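Local atomic coordinates of TIR domain-containing adapter molecule 1 (Homo sapiens, PDB entry 4BSX), a protein that acts as an adaptor in Toll-like receptor signalling, inducing interferon-beta, with an N-terminal helical domain structurally similar to IFIT proteins. Residues P9-A14 with H47-L52. The protein carries 2 engineered substitutions. Residues are numbered along the deposited sequence; the frame is centred on the assembly and turned at random.
Sequences PSLPSA and HAMVLL
No flat group takes part where Met49 meets Leu11 and Ala14. The His47 ring lies elsewhere on the Met49 helix, and Leu51 CG of that helix sits over one of its faces, nearer the rim than the centre. The contact itself is wholly apolar and buried. Met49, present as selenomethionine, points from helix 43-53 at helix 11-19 and touches it with the end of its chain. Its CE methyl lies 3.8 Å from Leu11 CD2 and 3.9 Å from Ala14 CB. Leu11 and Ala14 are three residues apart in sequence, and both touch CE. Met49 SE follows behind, 4.0 Å from Leu11 CD2. The contact joins the first helix to the third in the all-helical N-terminal domain. Met49 CG is anti to the carbonyl carbon (chi1 -69°), and the chain runs extended through chi2. The turn at chi3 (57°) then sets the direction of CE from SE, where it meets the methyls of Leu11 and Ala14. The CA atoms of Ala14 and Met49 remain 9.0 Å apart, and the Met49 side chain covers most of the gap between these two backbones. Ser10 is the N-cap of helix 11-19. Its OG accepts from Ser13 N at 3.1 Å, with an N-H...O angle of 155°. Phe15, Leu18 and Leu102 also pack around Met49, and Trp80 lies beside Leu11.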
ATOM      1  N   PRO A   9      -1.505  -9.804  -7.085  1.00 33.55           N
ATOM      2  CA  PRO A   9      -1.371  -8.485  -6.437  1.00 23.53           C
ATOM      3  C   PRO A   9      -0.595  -8.579  -5.135  1.00 19.50           C
ATOM      4  O   PRO A   9      -0.899  -9.402  -4.268  1.00 21.09           O
ATOM      5  CB  PRO A   9      -2.821  -8.059  -6.166  1.00 24.81           C
ATOM      6  CG  PRO A   9      -3.670  -9.076  -6.858  1.00 32.67           C
ATOM      7  CD  PRO A   9      -2.876 -10.314  -6.959  1.00 38.13           C
ATOM      8  N   SER A  10       0.430  -7.757  -4.997  1.00 20.09           N
ATOM      9  CA  SER A  10       1.362  -7.954  -3.897  1.00 19.71           C
ATOM     10  C   SER A  10       2.195  -6.727  -3.694  1.00 16.58           C
ATOM     11  O   SER A  10       2.205  -5.808  -4.547  1.00 15.82           O
ATOM     12  CB  SER A  10       2.276  -9.168  -4.167  1.00 21.16           C
ATOM     13  OG  SER A  10       3.176  -8.907  -5.218  1.00 13.21           O
ATOM     14  N   LEU A  11       2.885  -6.696  -2.557  1.00  8.96           N
ATOM     15  CA  LEU A  11       3.732  -5.566  -2.256  1.00 12.53           C
ATOM     16  C   LEU A  11       4.794  -5.454  -3.341  1.00 15.25           C
ATOM     17  O   LEU A  11       4.907  -4.411  -3.943  1.00 19.86           O
ATOM     18  CB  LEU A  11       4.358  -5.694  -0.870  1.00 14.55           C
ATOM     19  CG  LEU A  11       3.896  -4.670   0.146  1.00 16.83           C
ATOM     20  CD1 LEU A  11       4.732  -4.797   1.393  1.00  9.73           C
ATOM     21  CD2 LEU A  11       3.917  -3.210  -0.399  1.00 17.77           C
ATOM     22  N   PRO A  12       5.555  -6.539  -3.607  1.00 22.56           N
ATOM     23  CA  PRO A  12       6.596  -6.439  -4.653  1.00 15.11           C
ATOM     24  C   PRO A  12       6.038  -6.069  -6.034  1.00 13.67           C
ATOM     25  O   PRO A  12       6.690  -5.356  -6.790  1.00 12.44           O
ATOM     26  CB  PRO A  12       7.215  -7.863  -4.701  1.00 13.00           C
ATOM     27  CG  PRO A  12       6.847  -8.519  -3.413  1.00 17.02           C
ATOM     28  CD  PRO A  12       5.539  -7.874  -2.955  1.00 18.18           C
ATOM     29  N   SER A  13       4.856  -6.565  -6.374  1.00 12.38           N
ATOM     30  CA  SER A  13       4.265  -6.229  -7.670  1.00 19.25           C
ATOM     31  C   SER A  13       3.833  -4.764  -7.748  1.00 19.22           C
ATOM     32  O   SER A  13       3.923  -4.179  -8.793  1.00 11.21           O
ATOM     33  CB  SER A  13       3.076  -7.113  -8.025  1.00 15.23           C
ATOM     34  OG  SER A  13       3.518  -8.385  -8.449  1.00 18.20           O
ATOM     35  N   ALA A  14       3.350  -4.205  -6.641  1.00 22.08           N
ATOM     36  CA  ALA A  14       3.018  -2.795  -6.588  1.00 15.32           C
ATOM     37  C   ALA A  14       4.290  -1.982  -6.792  1.00 17.95           C
ATOM     38  O   ALA A  14       4.281  -0.988  -7.506  1.00 19.44           O
ATOM     39  CB  ALA A  14       2.361  -2.429  -5.260  1.00 12.47           C
ATOM     40  N   HIS A  47       3.103   7.136  -0.921  1.00 13.35           N
ATOM     41  CA  HIS A  47       4.017   8.273  -1.109  1.00 18.00           C
ATOM     42  C   HIS A  47       5.446   7.812  -0.805  1.00 12.04           C
ATOM     43  O   HIS A  47       6.408   8.111  -1.533  1.00  8.68           O
ATOM     44  CB  HIS A  47       3.572   9.424  -0.189  1.00 12.58           C
ATOM     45  CG  HIS A  47       4.540  10.557  -0.102  1.00 15.94           C
ATOM     46  ND1 HIS A  47       4.762  11.432  -1.146  1.00 12.09           N
ATOM     47  CD2 HIS A  47       5.331  10.967   0.917  1.00 20.17           C
ATOM     48  CE1 HIS A  47       5.693  12.300  -0.791  1.00 15.33           C
ATOM     49  NE2 HIS A  47       6.044  12.049   0.458  1.00 18.65           N
ATOM     50  N   ALA A  48       5.575   7.041   0.265  1.00 12.39           N
ATOM     51  CA  ALA A  48       6.901   6.580   0.725  1.00 16.02           C
ATOM     52  C   ALA A  48       7.525   5.584  -0.256  1.00  9.68           C
ATOM     53  O   ALA A  48       8.738   5.616  -0.521  1.00 12.22           O
ATOM     54  CB  ALA A  48       6.796   5.950   2.145  1.00 15.58           C
HETATM   55  N   MSE A  49       6.696   4.671  -0.768  1.00 10.68           N
HETATM   56  CA  MSE A  49       7.133   3.654  -1.756  1.00 12.28           C
HETATM   57  C   MSE A  49       7.558   4.342  -3.047  1.00 10.37           C
HETATM   58  O   MSE A  49       8.553   3.948  -3.696  1.00  8.56           O
HETATM   59  CB  MSE A  49       6.014   2.655  -2.021  1.00  5.31           C
HETATM   60  CG  MSE A  49       5.721   1.728  -0.815  1.00 12.25           C
HETATM   61 SE   MSE A  49       3.994   0.762  -0.980  1.00 19.00          SE
HETATM   62  CE  MSE A  49       4.165  -0.199  -2.635  1.00 11.03           C
ATOM     63  N   VAL A  50       6.813   5.384  -3.418  1.00 10.40           N
ATOM     64  CA  VAL A  50       7.167   6.230  -4.592  1.00  8.59           C
ATOM     65  C   VAL A  50       8.544   6.825  -4.422  1.00  5.17           C
ATOM     66  O   VAL A  50       9.354   6.737  -5.299  1.00 10.17           O
ATOM     67  CB  VAL A  50       6.125   7.338  -4.827  1.00  4.93           C
ATOM     68  CG1 VAL A  50       6.709   8.463  -5.728  1.00  9.32           C
ATOM     69  CG2 VAL A  50       4.910   6.718  -5.457  1.00  6.00           C
ATOM     70  N   LEU A  51       8.812   7.399  -3.255  1.00  6.07           N
ATOM     71  CA  LEU A  51      10.128   7.947  -2.940  1.00  7.53           C
ATOM     72  C   LEU A  51      11.243   6.883  -3.007  1.00 11.66           C
ATOM     73  O   LEU A  51      12.359   7.126  -3.490  1.00 12.37           O
ATOM     74  CB  LEU A  51      10.079   8.543  -1.535  1.00  8.00           C
ATOM     75  CG  LEU A  51       9.211   9.772  -1.420  1.00 24.58           C
ATOM     76  CD1 LEU A  51       8.993  10.162   0.047  1.00 25.88           C
ATOM     77  CD2 LEU A  51       9.866  10.896  -2.185  1.00 14.52           C
ATOM     78  N   LEU A  52      10.946   5.698  -2.487  1.00 17.53           N
ATOM     79  CA  LEU A  52      11.894   4.590  -2.530  1.00  9.15           C
ATOM     80  C   LEU A  52      12.209   4.183  -3.959  1.00  8.94           C
ATOM     81  O   LEU A  52      13.368   3.924  -4.280  1.00 12.39           O
ATOM     82  CB  LEU A  52      11.332   3.376  -1.775  1.00  7.00           C
ATOM     83  CG  LEU A  52      11.257   3.476  -0.253  1.00  9.09           C
ATOM     84  CD1 LEU A  52      10.611   2.240   0.314  1.00  9.80           C
ATOM     85  CD2 LEU A  52      12.655   3.695   0.301  1.00 12.51           C
TER